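Side-chain contacts in putative rubredoxin reductase (Rhodopseudomonas palustris, PDB 3FG2), which probably passes electrons from NADH through its bound FAD to a ferredoxin that serves the cytochrome P450 CYP199A2 system: residues A150-L155 / A179-P184; A174-V177 / T183-I186. One frame throughout, in Å; residues are numbered along the deposited sequence.

Contact 1. Residues A150-L155 / A179-P184. With FAD (flavin-adenine dinucleotide), chain B.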
loop_
_atom_site.group_PDB
_atom_site.type_symbol
_atom_site.label_atom_id
_atom_site.label_comp_id
_atom_site.label_asym_id
_atom_site.label_seq_id
_atom_site.Cartn_x
_atom_site.Cartn_y
_atom_site.Cartn_z
ATOM N N ALA A 150 12.668 5.010 4.311
ATOM C CA ALA A 150 13.056 4.584 2.972
ATOM C C ALA A 150 12.156 3.491 2.396
ATOM O O ALA A 150 12.633 2.545 1.774
ATOM C CB ALA A 150 14.509 4.123 2.975
ATOM N N GLY A 151 10.855 3.621 2.617
ATOM C CA GLY A 151 9.922 2.653 2.078
ATOM C C GLY A 151 9.639 3.047 0.642
ATOM O O GLY A 151 10.210 4.030 0.153
ATOM N N PHE A 152 8.775 2.300 -0.040
ATOM C CA PHE A 152 8.447 2.608 -1.430
ATOM C C PHE A 152 8.027 4.061 -1.624
ATOM O O PHE A 152 8.588 4.784 -2.449
ATOM C CB PHE A 152 7.304 1.722 -1.938
ATOM C CG PHE A 152 7.646 0.271 -2.025
ATOM C CD1 PHE A 152 8.814 -0.146 -2.661
ATOM C CD2 PHE A 152 6.788 -0.690 -1.493
ATOM C CE1 PHE A 152 9.122 -1.494 -2.767
ATOM C CE2 PHE A 152 7.091 -2.045 -1.595
ATOM C CZ PHE A 152 8.264 -2.445 -2.235
ATOM N N ILE A 153 7.027 4.483 -0.861
ATOM C CA ILE A 153 6.504 5.832 -0.983
ATOM C C ILE A 153 7.571 6.900 -0.793
ATOM O O ILE A 153 7.684 7.820 -1.597
ATOM C CB ILE A 153 5.352 6.053 0.011
ATOM C CG1 ILE A 153 4.241 5.041 -0.281
ATOM C CG2 ILE A 153 4.818 7.487 -0.109
ATOM C CD1 ILE A 153 3.120 5.042 0.721
ATOM N N GLY A 154 8.358 6.774 0.266
ATOM C CA GLY A 154 9.399 7.748 0.519
ATOM C C GLY A 154 10.351 7.939 -0.648
ATOM O O GLY A 154 10.718 9.072 -0.970
ATOM N N LEU A 155 10.758 6.842 -1.286
ATOM C CA LEU A 155 11.690 6.925 -2.404
ATOM C C LEU A 155 11.021 7.419 -3.675
ATOM O O LEU A 155 11.627 8.155 -4.454
ATOM C CB LEU A 155 12.356 5.569 -2.649
ATOM C CG LEU A 155 13.263 5.083 -1.501
ATOM C CD1 LEU A 155 13.878 3.736 -1.858
ATOM C CD2 LEU A 155 14.366 6.102 -1.242
ATOM N N ALA A 179 14.063 -2.191 3.451
ATOM C CA ALA A 179 14.438 -3.386 4.208
ATOM C C ALA A 179 13.277 -4.297 4.599
ATOM O O ALA A 179 13.451 -5.509 4.775
ATOM C CB ALA A 179 15.218 -2.981 5.456
ATOM N N ARG A 180 12.098 -3.708 4.738
ATOM C CA ARG A 180 10.899 -4.448 5.111
ATOM C C ARG A 180 10.267 -5.193 3.934
ATOM O O ARG A 180 9.477 -6.118 4.141
ATOM C CB ARG A 180 9.871 -3.471 5.698
ATOM C CG ARG A 180 8.507 -4.056 6.052
ATOM C CD ARG A 180 8.582 -4.988 7.265
ATOM N NE ARG A 180 8.557 -6.396 6.877
ATOM C CZ ARG A 180 7.450 -7.112 6.705
ATOM N NH1 ARG A 180 6.256 -6.565 6.893
ATOM N NH2 ARG A 180 7.538 -8.378 6.329
ATOM N N VAL A 181 10.626 -4.820 2.705
ATOM C CA VAL A 181 9.996 -5.440 1.545
ATOM C C VAL A 181 10.816 -6.020 0.388
ATOM O O VAL A 181 10.259 -6.747 -0.433
ATOM C CB VAL A 181 8.963 -4.466 0.931
ATOM C CG1 VAL A 181 7.798 -4.268 1.888
ATOM C CG2 VAL A 181 9.626 -3.122 0.649
ATOM N N VAL A 182 12.107 -5.708 0.294
ATOM C CA VAL A 182 12.924 -6.247 -0.801
ATOM C C VAL A 182 14.239 -6.824 -0.290
ATOM O O VAL A 182 14.658 -6.524 0.835
ATOM C CB VAL A 182 13.262 -5.158 -1.866
ATOM C CG1 VAL A 182 11.991 -4.490 -2.355
ATOM C CG2 VAL A 182 14.225 -4.124 -1.283
ATOM N N THR A 183 14.889 -7.646 -1.113
ATOM C CA THR A 183 16.171 -8.241 -0.728
ATOM C C THR A 183 17.312 -7.245 -1.017
ATOM O O THR A 183 17.152 -6.314 -1.810
ATOM C CB THR A 183 16.417 -9.594 -1.463
ATOM O OG1 THR A 183 16.416 -9.396 -2.885
ATOM C CG2 THR A 183 15.331 -10.597 -1.093
ATOM N N PRO A 184 18.479 -7.432 -0.380
ATOM C CA PRO A 184 19.647 -6.556 -0.546
ATOM C C PRO A 184 20.040 -6.114 -1.958
ATOM O O PRO A 184 20.422 -4.959 -2.155
ATOM C CB PRO A 184 20.764 -7.338 0.147
ATOM C CG PRO A 184 20.028 -8.056 1.238
ATOM C CD PRO A 184 18.810 -8.568 0.495
HETATM P PA FAD B . -7.459 2.557 1.250
HETATM O O1A FAD B . -6.532 3.259 2.175
HETATM O O2A FAD B . -7.386 2.742 -0.090
HETATM O O5B FAD B . -8.781 3.240 1.640
HETATM C C5B FAD B . -9.330 3.275 2.995
HETATM C C4B FAD B . -10.472 4.311 2.914
HETATM O O4B FAD B . -11.349 4.080 4.081
HETATM C C3B FAD B . -10.042 5.787 3.006
HETATM O O3B FAD B . -10.595 6.655 2.066
HETATM C C2B FAD B . -10.307 6.097 4.453
HETATM O O2B FAD B . -10.395 7.461 4.725
HETATM C C1B FAD B . -11.622 5.402 4.649
HETATM N N9A FAD B . -12.024 5.096 6.024
HETATM C C8A FAD B . -11.209 4.718 7.060
HETATM N N7A FAD B . -11.871 4.517 8.193
HETATM C C5A FAD B . -13.177 4.771 7.891
HETATM C C6A FAD B . -14.406 4.729 8.716
HETATM N N6A FAD B . -14.435 4.411 9.989
HETATM N N1A FAD B . -15.566 5.057 8.042
HETATM C C2A FAD B . -15.582 5.395 6.710
HETATM N N3A FAD B . -14.507 5.458 5.888
HETATM C C4A FAD B . -13.322 5.137 6.526
HETATM N N1 FAD B . 0.036 -0.430 -3.857
HETATM C C2 FAD B . 0.486 -1.024 -4.962
HETATM O O2 FAD B . 0.273 -2.178 -5.179
HETATM N N3 FAD B . 1.244 -0.315 -5.952
HETATM C C4 FAD B . 1.542 1.029 -5.808
HETATM O O4 FAD B . 2.184 1.599 -6.672
HETATM C C4X FAD B . 1.051 1.692 -4.604
HETATM N N5 FAD B . 1.304 3.009 -4.412
HETATM C C5X FAD B . 0.817 3.610 -3.265
HETATM C C6 FAD B . 1.080 4.998 -3.087
HETATM C C7 FAD B . 0.629 5.685 -1.979
HETATM C C7M FAD B . 0.936 7.163 -1.838
HETATM C C8 FAD B . -0.142 4.980 -0.949
HETATM C C8M FAD B . -0.671 5.669 0.290
HETATM C C9 FAD B . -0.406 3.603 -1.111
HETATM C C9A FAD B . 0.062 2.915 -2.257
HETATM N N10 FAD B . -0.186 1.499 -2.498
HETATM C C10 FAD B . 0.281 0.892 -3.629
HETATM C "C1'" FAD B . -0.970 0.765 -1.473
HETATM C "C2'" FAD B . -2.488 0.791 -1.829
HETATM O "O2'" FAD B . -2.882 2.137 -1.978
HETATM C "C3'" FAD B . -3.241 0.112 -0.704
HETATM O "O3'" FAD B . -2.830 -1.247 -0.608
HETATM C "C4'" FAD B . -4.735 0.172 -0.974
HETATM O "O4'" FAD B . -5.176 1.551 -1.083
HETATM C "C5'" FAD B . -5.455 -0.505 0.167
HETATM O "O5'" FAD B . -7.001 -0.384 -0.126
HETATM P P FAD B . -7.958 -0.222 1.021
HETATM O O1P FAD B . -9.328 -0.178 0.287
HETATM O O2P FAD B . -7.847 -1.203 2.004
HETATM O O3P FAD B . -7.725 1.055 1.702
#

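Contact 2. Residues A174-V177 / T183-I186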
loop_
_atom_site.group_PDB
_atom_site.type_symbol
_atom_site.label_atom_id
_atom_site.label_comp_id
_atom_site.label_asym_id
_atom_site.label_seq_id
_atom_site.Cartn_x
_atom_site.Cartn_y
_atom_site.Cartn_z
ATOM N N ALA A 174 17.223 1.331 9.208
ATOM C CA ALA A 174 17.846 0.092 8.769
ATOM C C ALA A 174 19.113 0.381 7.965
ATOM O O ALA A 174 19.343 1.505 7.519
ATOM C CB ALA A 174 16.864 -0.704 7.923
ATOM N N PRO A 175 19.958 -0.641 7.768
ATOM C CA PRO A 175 21.201 -0.476 7.009
ATOM C C PRO A 175 21.017 -0.319 5.492
ATOM O O PRO A 175 21.979 -0.015 4.782
ATOM C CB PRO A 175 21.986 -1.730 7.373
ATOM C CG PRO A 175 20.896 -2.745 7.553
ATOM C CD PRO A 175 19.880 -1.988 8.360
ATOM N N ARG A 176 19.792 -0.524 5.005
ATOM C CA ARG A 176 19.490 -0.396 3.576
ATOM C C ARG A 176 18.026 -0.007 3.361
ATOM O O ARG A 176 17.190 -0.164 4.253
ATOM C CB ARG A 176 19.792 -1.709 2.838
ATOM C CG ARG A 176 18.873 -2.871 3.207
ATOM C CD ARG A 176 19.371 -4.189 2.631
ATOM N NE ARG A 176 18.619 -5.317 3.172
ATOM C CZ ARG A 176 17.425 -5.703 2.733
ATOM N NH1 ARG A 176 16.843 -5.054 1.735
ATOM N NH2 ARG A 176 16.806 -6.729 3.301
ATOM N N VAL A 177 17.720 0.505 2.174
ATOM C CA VAL A 177 16.367 0.937 1.857
ATOM C C VAL A 177 15.388 -0.207 1.605
ATOM O O VAL A 177 15.783 -1.297 1.216
ATOM C CB VAL A 177 16.362 1.865 0.616
ATOM C CG1 VAL A 177 17.227 3.087 0.886
ATOM C CG2 VAL A 177 16.873 1.119 -0.604
ATOM N N THR A 183 14.889 -7.646 -1.113
ATOM C CA THR A 183 16.171 -8.241 -0.728
ATOM C C THR A 183 17.312 -7.245 -1.017
ATOM O O THR A 183 17.152 -6.314 -1.810
ATOM C CB THR A 183 16.417 -9.594 -1.463
ATOM O OG1 THR A 183 16.416 -9.396 -2.885
ATOM C CG2 THR A 183 15.331 -10.597 -1.093
ATOM N N PRO A 184 18.479 -7.432 -0.380
ATOM C CA PRO A 184 19.647 -6.556 -0.546
ATOM C C PRO A 184 20.040 -6.114 -1.958
ATOM O O PRO A 184 20.422 -4.959 -2.155
ATOM C CB PRO A 184 20.764 -7.338 0.147
ATOM C CG PRO A 184 20.028 -8.056 1.238
ATOM C CD PRO A 184 18.810 -8.568 0.495
ATOM N N GLU A 185 19.960 -7.011 -2.938
ATOM C CA GLU A 185 20.337 -6.643 -4.301
ATOM C C GLU A 185 19.451 -5.526 -4.855
ATOM O O GLU A 185 19.904 -4.713 -5.661
ATOM C CB GLU A 185 20.287 -7.855 -5.236
ATOM C CG GLU A 185 21.051 -9.078 -4.745
ATOM C CD GLU A 185 20.361 -9.778 -3.558
ATOM O OE1 GLU A 185 19.103 -9.789 -3.501
ATOM O OE2 GLU A 185 21.079 -10.334 -2.692
ATOM N N ILE A 186 18.193 -5.485 -4.431
ATOM C CA ILE A 186 17.292 -4.435 -4.892
ATOM C C ILE A 186 17.615 -3.121 -4.181
ATOM O O ILE A 186 17.674 -2.062 -4.813
ATOM C CB ILE A 186 15.808 -4.809 -4.646
ATOM C CG1 ILE A 186 15.462 -6.091 -5.416
ATOM C CG2 ILE A 186 14.897 -3.676 -5.091
ATOM C CD1 ILE A 186 15.740 -6.013 -6.913
#

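Contact 1. Residues A150-L155 / A179-P184
Phe152, in the first turn of helix 152-163, meets Val181 and Val182 on the irregular loop 179-184, with no hydrogen bond joining the two backbones. The helix begins in a strand-turn-helix of Rossmann type, consistent with a second nucleotide-binding GxGxxG motif that would hold the NADH of this flavoprotein family. Gly151 is its N-cap, and its carbonyl accepts the first helical bond from Leu155 N. Gly154, in the same turn, would be the third glycine of that motif, whose lack of a side chain typically lets helix and strand pack closely.

Phe152 supplies the outer atoms of its ring. With CG beside the backbone N and anti to the carbonyl carbon (chi1 -66°), the ring swings out until its far end reaches Val181. There CZ lies 3.3 Å from Val181 CG2, a tight contact, and CE2 is 3.6 Å from the same methyl. Because Val181 has CG1 anti to its carbonyl carbon (chi1 -67°), CG2 is left between N and the carbonyl carbon, where it meets the ring obliquely. Valine suits this place because its methyls branch directly at CB, and CG2 reaches the ring from close to the backbone. Val182 adds a looser touch, CG1 lying 4.2 Å from Phe152 CE1. The aromatic ring also packs on Leu329 and Ile331 of strand 327-333, so the first turn of the helix and the loop both pack on the C-terminal antiparallel sheet, where Val182 touches Ile331 too.

The next residue along the helix serves the cofactor instead. Ile153 lies against the dimethylbenzene end of the flavin, with CD1 3.7 Å from FAD C8.

Contact 2. Residues A174-V177 / T183-I186
Arg176 lays its guanidinium against the Thr183-Pro184 peptide bond and the proline ring, where the loop leaving strand 167-171 of the Rossmann-type sheet turns into helix 184-196. The backbones stand apart, Arg176 CA and Pro184 CA being 7.4 Å from each other, and the arginine bridges the gap. Its CG lies between the backbone N and the carbonyl carbon (chi1 68°), and from CG the chain is extended to NE.

The packed part is the face of the guanidinium: NH1 is 3.5 Å from Thr183 C, and Pro184 N lies over the outer part of the group, 3.6 Å from its plane. Proline suits the first helical turn, which asks no N-H of it, and its ring offers apolar carbon to the arginine, NE lying 3.6 Å from Pro184 CG. NH1 is held by Val182 O and Ser187 OG.

The packing slackens at NH2, which comes no nearer to the proline than 3.9 Å, at CD; both residues remain partly exposed to solvent. Thr183 directs its CB away from the arginine, and its OG1 finds its main partner in Glu366. The new helix is already turning here, with Ile186 N hydrogen-bonded to Thr183 O at 2.9 Å.

From the N terminus, the chain passes 150-155, where helix 152-163 begins, then strand 167-171, and enters the long loop that holds 174-177 and 179-184 before helix 184-196. Contact 1 closes the wide loop, bringing the end of that excursion back to the start of the helix. Contact 2 closes a short one, and the two overlap: 174-177 lies within the span of contact 1, while 183-186 runs past its end, sharing Thr183 and Pro184. The joint is direct, since Ala150 CB packs on Val177 CG1 at 3.6 Å. Together they tie the first turn of helix 152-163 and the start of helix 184-196 to one loop.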